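Exo-beta-1,3-glucanase (Streptomyces sp. SirexAA-E, PDB 4PEY) cleaves laminarin and laminarioligosaccharides as an exo-acting beta-1,3-glucanase of glycoside hydrolase family 55, releasing glucose and laminaribiose. Local coordinates at residues 142-147 with 168-173; 183-188 with 208-213; 326-331 with 352-357. The protein carries 1 engineered substitution. All blocks are in the same frame, centred on the assembly; numbering follows the deposited sequence.

Interaction 1: residues 142-147 with 168-173; sequences GLNLAP and GPYSQQ. With BGC (beta-D-glucopyranose), chain B; BGC (beta-D-glucopyranose), chain C.
Leu143 and Leu145 grip Gly168 through the backbone: Gly168 N gives a nearly straight bond to Leu143 O (2.8 Å), and Gly168 O takes Leu145 N at 3.0 Å. A third bond comes from a side chain, Gln172 NE2 reaching Leu145 O at 2.8 Å with that oxygen close to the amide plane. That nitrogen also donates to Val128 O, and Gln172 OE1 accepts from Gly155 N. The two bonds at Gly168 flank a parallel bridge between Asn144 and Gly168, a rung of the ladder between successive coils of the right-handed beta-helix of family 55, leading into a type II' turn, Pro169 to Gln172. Asn144 closes an Asx turn, its OD1 taking Ala146 N from above the carbonyl plane at 2.9 Å. With CG anti to the backbone N (chi1 -174°), Asn144 OD1 also lies at the Tyr170 ring edge, 3.3 Å from Tyr170 CD2. Replacing this asparagine by alanine is likely to leave Ala146 N without its acceptor and the turn less firmly held. Apolar contacts are few: Ala146 CB meets Tyr170 CB at 3.6 Å, and Leu145 CB lies against Gln172 CG. Next along, Gln173 NE2 donates to O2 of two consecutive beta-1,3-linked glucose units.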
# COMPACT_ATOMS: atom_id res chain seq x y z
N GLY A 142 14.24 -18.97 -1.69
CA GLY A 142 12.93 -18.74 -2.25
C GLY A 142 12.05 -17.92 -1.33
O GLY A 142 12.39 -17.68 -0.16
N LEU A 143 10.91 -17.48 -1.87
CA LEU A 143 9.95 -16.69 -1.11
C LEU A 143 8.56 -17.27 -1.35
O LEU A 143 8.05 -17.24 -2.47
CB LEU A 143 10.03 -15.22 -1.53
CG LEU A 143 9.12 -14.23 -0.79
CD1 LEU A 143 9.49 -14.12 0.69
CD2 LEU A 143 9.16 -12.86 -1.46
N ASN A 144 7.97 -17.82 -0.29
CA ASN A 144 6.63 -18.39 -0.33
C ASN A 144 5.63 -17.35 0.17
O ASN A 144 5.74 -16.89 1.30
CB ASN A 144 6.57 -19.66 0.54
CG ASN A 144 5.25 -20.40 0.45
OD1 ASN A 144 4.25 -19.90 -0.08
ND2 ASN A 144 5.23 -21.62 0.99
N LEU A 145 4.67 -16.98 -0.67
CA LEU A 145 3.71 -15.94 -0.31
C LEU A 145 2.41 -16.50 0.26
O LEU A 145 1.49 -15.74 0.58
CB LEU A 145 3.39 -15.07 -1.53
CG LEU A 145 4.61 -14.47 -2.24
CD1 LEU A 145 4.16 -13.63 -3.44
CD2 LEU A 145 5.43 -13.63 -1.26
N ALA A 146 2.33 -17.82 0.40
CA ALA A 146 1.08 -18.46 0.81
C ALA A 146 1.16 -18.98 2.24
O ALA A 146 2.22 -19.38 2.70
CB ALA A 146 0.72 -19.60 -0.16
N PRO A 147 0.03 -18.97 2.96
CA PRO A 147 0.04 -19.52 4.31
C PRO A 147 0.27 -21.03 4.27
O PRO A 147 0.01 -21.66 3.24
CB PRO A 147 -1.36 -19.19 4.84
CG PRO A 147 -2.21 -19.10 3.61
CD PRO A 147 -1.31 -18.48 2.57
N GLY A 168 6.95 -18.08 -4.94
CA GLY A 168 5.80 -18.96 -5.10
C GLY A 168 4.54 -18.36 -4.50
O GLY A 168 4.38 -18.35 -3.28
N PRO A 169 3.64 -17.85 -5.35
CA PRO A 169 2.41 -17.27 -4.78
C PRO A 169 1.42 -18.32 -4.30
O PRO A 169 0.68 -18.05 -3.34
CB PRO A 169 1.82 -16.47 -5.95
CG PRO A 169 3.00 -16.22 -6.89
CD PRO A 169 3.83 -17.47 -6.76
N TYR A 170 1.40 -19.48 -4.95
CA TYR A 170 0.43 -20.55 -4.69
C TYR A 170 -1.00 -20.01 -4.69
O TYR A 170 -1.52 -19.67 -5.74
CB TYR A 170 0.76 -21.27 -3.39
CG TYR A 170 2.12 -21.95 -3.44
CD1 TYR A 170 2.29 -23.15 -4.12
CD2 TYR A 170 3.23 -21.38 -2.83
CE1 TYR A 170 3.54 -23.77 -4.18
CE2 TYR A 170 4.47 -21.99 -2.89
CZ TYR A 170 4.62 -23.19 -3.56
OH TYR A 170 5.86 -23.79 -3.61
N SER A 171 -1.63 -19.92 -3.51
CA SER A 171 -3.03 -19.49 -3.43
C SER A 171 -3.29 -17.98 -3.50
O SER A 171 -4.45 -17.56 -3.60
CB SER A 171 -3.65 -20.04 -2.15
OG SER A 171 -2.83 -19.73 -1.03
N GLN A 172 -2.25 -17.16 -3.44
CA GLN A 172 -2.41 -15.71 -3.57
C GLN A 172 -3.23 -15.34 -4.80
O GLN A 172 -2.90 -15.74 -5.90
CB GLN A 172 -1.05 -15.02 -3.66
CG GLN A 172 -0.31 -14.92 -2.33
CD GLN A 172 -0.91 -13.86 -1.41
OE1 GLN A 172 -1.85 -13.15 -1.79
NE2 GLN A 172 -0.38 -13.76 -0.21
N GLN A 173 -4.29 -14.55 -4.60
CA GLN A 173 -5.17 -14.15 -5.70
C GLN A 173 -4.45 -13.30 -6.74
O GLN A 173 -4.63 -13.46 -7.96
CB GLN A 173 -6.35 -13.35 -5.17
CG GLN A 173 -7.30 -14.10 -4.28
CD GLN A 173 -8.20 -13.17 -3.49
OE1 GLN A 173 -8.29 -11.95 -3.77
NE2 GLN A 173 -8.87 -13.72 -2.49
C2 BGC B . -10.39 -16.60 -2.65
C3 BGC B . -11.60 -16.24 -1.79
C4 BGC B . -12.88 -16.76 -2.43
C5 BGC B . -12.72 -18.25 -2.70
C6 BGC B . -13.98 -18.83 -3.34
C1 BGC B . -10.40 -18.09 -2.98
O1 BGC B . -9.36 -18.36 -3.91
O2 BGC B . -9.20 -16.26 -1.98
O3 BGC B . -11.63 -14.77 -1.69
O4 BGC B . -13.97 -16.53 -1.55
O5 BGC B . -11.64 -18.43 -3.57
O6 BGC B . -13.82 -20.23 -3.45
C2 BGC C . -11.42 -12.74 -0.47
C3 BGC C . -11.93 -11.93 0.72
C4 BGC C . -13.44 -12.08 0.83
C5 BGC C . -13.81 -13.55 0.88
C6 BGC C . -15.32 -13.71 0.99
C1 BGC C . -11.95 -14.17 -0.44
O2 BGC C . -10.01 -12.79 -0.41
O3 BGC C . -11.55 -10.57 0.43
O4 BGC C . -13.89 -11.38 1.98
O5 BGC C . -13.36 -14.18 -0.30
O6 BGC C . -15.63 -15.09 1.10

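Interaction 2: residues 183-188 with 208-213; sequences GGWGNG and PPYTTL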
# COMPACT_ATOMS: atom_id res chain seq x y z
N GLY A 183 14.59 -15.07 -9.17
CA GLY A 183 15.17 -16.24 -9.82
C GLY A 183 14.14 -17.04 -10.60
O GLY A 183 14.48 -17.74 -11.55
N GLY A 184 12.88 -16.92 -10.19
CA GLY A 184 11.78 -17.62 -10.84
C GLY A 184 10.46 -17.15 -10.27
O GLY A 184 10.42 -16.50 -9.23
N TRP A 185 9.38 -17.47 -10.97
CA TRP A 185 8.04 -17.14 -10.53
C TRP A 185 7.13 -18.33 -10.76
O TRP A 185 6.98 -18.80 -11.89
CB TRP A 185 7.50 -15.91 -11.27
CG TRP A 185 6.27 -15.38 -10.63
CD1 TRP A 185 4.99 -15.79 -10.85
CD2 TRP A 185 6.20 -14.35 -9.64
NE1 TRP A 185 4.12 -15.08 -10.06
CE2 TRP A 185 4.83 -14.18 -9.31
CE3 TRP A 185 7.15 -13.54 -9.01
CZ2 TRP A 185 4.40 -13.25 -8.37
CZ3 TRP A 185 6.72 -12.61 -8.08
CH2 TRP A 185 5.36 -12.47 -7.77
N GLY A 186 6.51 -18.83 -9.69
CA GLY A 186 5.88 -20.14 -9.71
C GLY A 186 4.54 -20.28 -10.41
O GLY A 186 4.29 -21.27 -11.12
N ASN A 187 3.65 -19.31 -10.20
CA ASN A 187 2.30 -19.40 -10.76
C ASN A 187 1.56 -18.08 -10.68
O ASN A 187 1.99 -17.14 -9.99
CB ASN A 187 1.50 -20.49 -10.04
CG ASN A 187 1.15 -20.12 -8.60
OD1 ASN A 187 2.01 -20.08 -7.73
ND2 ASN A 187 -0.13 -19.86 -8.35
N GLY A 188 0.44 -18.00 -11.40
CA GLY A 188 -0.47 -16.87 -11.29
C GLY A 188 -1.87 -17.39 -11.07
O GLY A 188 -2.23 -18.44 -11.59
N PRO A 208 -0.98 -17.98 -18.29
CA PRO A 208 -1.35 -17.60 -16.92
C PRO A 208 -1.64 -16.10 -16.87
O PRO A 208 -1.28 -15.40 -17.82
CB PRO A 208 -0.11 -17.96 -16.09
CG PRO A 208 0.68 -18.89 -16.94
CD PRO A 208 0.39 -18.50 -18.36
N PRO A 209 -2.29 -15.61 -15.80
CA PRO A 209 -2.67 -14.19 -15.79
C PRO A 209 -1.50 -13.28 -15.43
O PRO A 209 -1.50 -12.62 -14.38
CB PRO A 209 -3.77 -14.14 -14.73
CG PRO A 209 -3.42 -15.26 -13.78
CD PRO A 209 -2.87 -16.36 -14.67
N TYR A 210 -0.51 -13.24 -16.32
CA TYR A 210 0.68 -12.41 -16.13
C TYR A 210 0.63 -11.14 -16.98
O TYR A 210 0.57 -11.19 -18.22
CB TYR A 210 1.94 -13.20 -16.50
CG TYR A 210 2.26 -14.39 -15.62
CD1 TYR A 210 1.98 -14.38 -14.26
CD2 TYR A 210 2.88 -15.52 -16.15
CE1 TYR A 210 2.30 -15.47 -13.45
CE2 TYR A 210 3.20 -16.60 -15.36
CZ TYR A 210 2.91 -16.58 -14.01
OH TYR A 210 3.25 -17.67 -13.24
N THR A 211 0.67 -10.00 -16.30
CA THR A 211 0.76 -8.69 -16.93
C THR A 211 2.17 -8.19 -16.69
O THR A 211 2.54 -7.93 -15.56
CB THR A 211 -0.26 -7.70 -16.34
OG1 THR A 211 -1.59 -8.18 -16.59
CG2 THR A 211 -0.09 -6.30 -16.95
N THR A 212 2.97 -8.08 -17.75
CA THR A 212 4.39 -7.82 -17.59
C THR A 212 4.85 -6.62 -18.41
O THR A 212 4.76 -6.63 -19.64
CB THR A 212 5.22 -9.06 -18.00
OG1 THR A 212 4.78 -10.19 -17.22
CG2 THR A 212 6.71 -8.82 -17.78
N LEU A 213 5.36 -5.61 -17.71
CA LEU A 213 5.92 -4.41 -18.32
C LEU A 213 7.43 -4.42 -18.13
O LEU A 213 7.92 -4.68 -17.03
CB LEU A 213 5.30 -3.15 -17.70
CG LEU A 213 3.82 -2.84 -17.95
CD1 LEU A 213 2.87 -3.86 -17.35
CD2 LEU A 213 3.50 -1.48 -17.36
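Tyr210 reaches across to Trp185, at the end of strand 184-185, and to the loop after it, and its ring end makes most of the contact. CB leaves the start of strand 210-220 to one side of the neighbouring segment, and CG lies anti to the carbonyl carbon (chi1 -66°), which sends the ring out toward Gly188. Along the way Pro208 CB sits over one face of the Tyr210 ring, 3.6 Å above the plane and shifted toward the rim. Tyr210 CE1 is the first ring atom to arrive: it touches Trp185 CD1 and Gly188 N, both at 3.8 Å. Tyr210 CZ follows at 3.9 Å from Trp185 CD1. At the tip, Tyr210 OH rests on the peptide between Asn187 and Gly188, 3.1 Å from Asn187 C. Tyr210 OH also lies in the plane of the indole at its edge, 3.5 Å from Trp185 CD1. The angles to the nearby backbone nitrogens of Asn187 and Gly188 are poor for hydrogen bonding, so the hydroxyl packs against the loop without a bond to either. The five-membered ring of Trp185 and the Tyr210 ring are almost perpendicular, yet they meet obliquely, neither stacked nor truly edge-to-face. Trp185 NE1 turns back to its own segment, with a weak bond to Asn187 O, and that oxygen in turn lies at the Tyr210 ring edge. Beside the ring, Pro209 CD and CG pack on the Gly188 carbonyl; a side chain at Gly188 would run into Tyr210 CE1. Pro209 itself centres an inverse gamma turn. Met192 of strand 191-198 touches both aromatic side chains. The setting is the parallel beta-helix of family 55, strand 184-185 laddered to 162-168 and strand 210-220 to 191-198.

Interaction 3: residues 326-331 with 352-357; sequences VGDVDG and VGSDGA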
# COMPACT_ATOMS: atom_id res chain seq x y z
N VAL A 326 -0.98 18.18 1.77
CA VAL A 326 0.27 18.59 1.16
C VAL A 326 0.01 19.78 0.25
O VAL A 326 -0.95 19.79 -0.52
CB VAL A 326 0.92 17.44 0.36
CG1 VAL A 326 2.27 17.86 -0.19
CG2 VAL A 326 1.07 16.19 1.23
N GLY A 327 0.86 20.80 0.34
CA GLY A 327 0.72 21.97 -0.50
C GLY A 327 1.17 21.75 -1.93
O GLY A 327 1.57 20.64 -2.32
N ASP A 328 1.13 22.83 -2.72
CA ASP A 328 1.48 22.77 -4.14
C ASP A 328 2.99 22.92 -4.34
O ASP A 328 3.46 23.86 -4.99
CB ASP A 328 0.72 23.85 -4.90
CG ASP A 328 -0.77 23.66 -4.81
OD1 ASP A 328 -1.22 22.50 -4.86
OD2 ASP A 328 -1.50 24.66 -4.66
N VAL A 329 3.73 21.98 -3.77
CA VAL A 329 5.18 22.02 -3.76
C VAL A 329 5.80 20.74 -4.32
O VAL A 329 5.18 19.67 -4.31
CB VAL A 329 5.71 22.27 -2.32
CG1 VAL A 329 5.32 23.66 -1.84
CG2 VAL A 329 5.20 21.21 -1.35
N ASP A 330 7.04 20.86 -4.80
CA ASP A 330 7.82 19.73 -5.28
C ASP A 330 8.25 18.79 -4.16
O ASP A 330 8.48 19.22 -3.03
CB ASP A 330 9.12 20.19 -5.97
CG ASP A 330 8.91 20.91 -7.29
OD1 ASP A 330 7.79 21.02 -7.83
OD2 ASP A 330 9.94 21.35 -7.82
N GLY A 331 8.41 17.51 -4.50
CA GLY A 331 9.28 16.61 -3.76
C GLY A 331 8.89 16.16 -2.36
O GLY A 331 9.73 15.65 -1.63
N VAL A 352 -3.55 15.92 -1.58
CA VAL A 352 -2.23 16.19 -2.16
C VAL A 352 -2.38 17.32 -3.16
O VAL A 352 -2.87 17.12 -4.27
CB VAL A 352 -1.62 14.94 -2.84
CG1 VAL A 352 -0.20 15.24 -3.31
CG2 VAL A 352 -1.62 13.76 -1.88
N GLY A 353 -1.98 18.52 -2.76
CA GLY A 353 -2.19 19.70 -3.57
C GLY A 353 -3.53 20.37 -3.32
O GLY A 353 -4.44 19.75 -2.75
N SER A 354 -3.66 21.62 -3.74
CA SER A 354 -4.91 22.37 -3.58
C SER A 354 -5.89 22.09 -4.72
O SER A 354 -5.50 21.66 -5.79
CB SER A 354 -4.63 23.87 -3.50
OG SER A 354 -4.14 24.36 -4.74
N ASP A 355 -7.17 22.36 -4.47
CA ASP A 355 -8.18 22.23 -5.52
C ASP A 355 -7.86 23.15 -6.70
O ASP A 355 -7.69 24.35 -6.53
CB ASP A 355 -9.57 22.55 -4.96
CG ASP A 355 -10.68 22.27 -5.95
OD1 ASP A 355 -10.60 21.26 -6.68
OD2 ASP A 355 -11.64 23.07 -5.99
N GLY A 356 -7.76 22.58 -7.90
CA GLY A 356 -7.47 23.36 -9.09
C GLY A 356 -5.99 23.59 -9.34
O GLY A 356 -5.62 24.33 -10.26
N ALA A 357 -5.15 22.95 -8.53
CA ALA A 357 -3.69 23.05 -8.64
C ALA A 357 -3.22 22.81 -10.06
O ALA A 357 -3.55 21.79 -10.67
CB ALA A 357 -3.02 22.06 -7.70
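Val326 and Val352 form the buried end of this contact, while Asp328 reaches over to Ser354 on the outer side. The valines are paired in parallel with CA atoms 4.8 Å apart, and their side chains project from the same face of the sheet, Val326 CB lying 4.4 Å from Val352 CG1. The tight packing comes just beyond them, at Gly353. Gly353 N bonds to Val326 O at 2.8 Å, though the donor is tilted from the carbonyl plane and the N-H...O angle is 146°. Gly353 CA is 3.2 Å from Asp328 OD1, and both this neighbour and the glycine's own backbone angles (phi 88°) argue against any side chain there. Strands 324-326 and 348-352 are adjacent rungs on one parallel face of a beta-helix, and the two segments are the loops by which successive coils leave that face. Toward solvent this buried strand end gives way to the exposed Asp328, whose carboxylate is held by Ser354 rather than by surrounding packing. Asp328 OD1 accepts Ser354 N at 2.8 Å on its syn side, and Asp328 OD2 uses its syn lone pair for Ser354 OG at 2.7 Å. Placing CG anti to the carbonyl carbon (chi1 -61°) swings the carboxylate across to the serine, where two directed bonds fix its rotation. Ala357 CB, brought round by the type II turn from Ser354, lies 3.4 Å from Asp328 OD1.

Interactions 1 and 2 are neighbours, their centres about 12 Å apart, and they join directly: Asn187 OD1 accepts a probable hydrogen bond from Tyr170 N at 2.9 Å, and Pro169 CG packs 3.5 Å from Trp185 NE1. Successive coils are thereby tied together beside the glucan site. Interaction 1 supplies Gln173, an experimentally established substrate-binding residue, and the side chain of its Tyr170 lies about 4 Å from that of Tyr150, another. Interaction 2 stays further back, with the side chain of Asn187 about 10 Å from a bound glucose. Interaction 3 belongs to a later, separate run of coils: its centre is about 39 Å from that of interaction 1 and about 37 Å from that of interaction 2, away from the known sites.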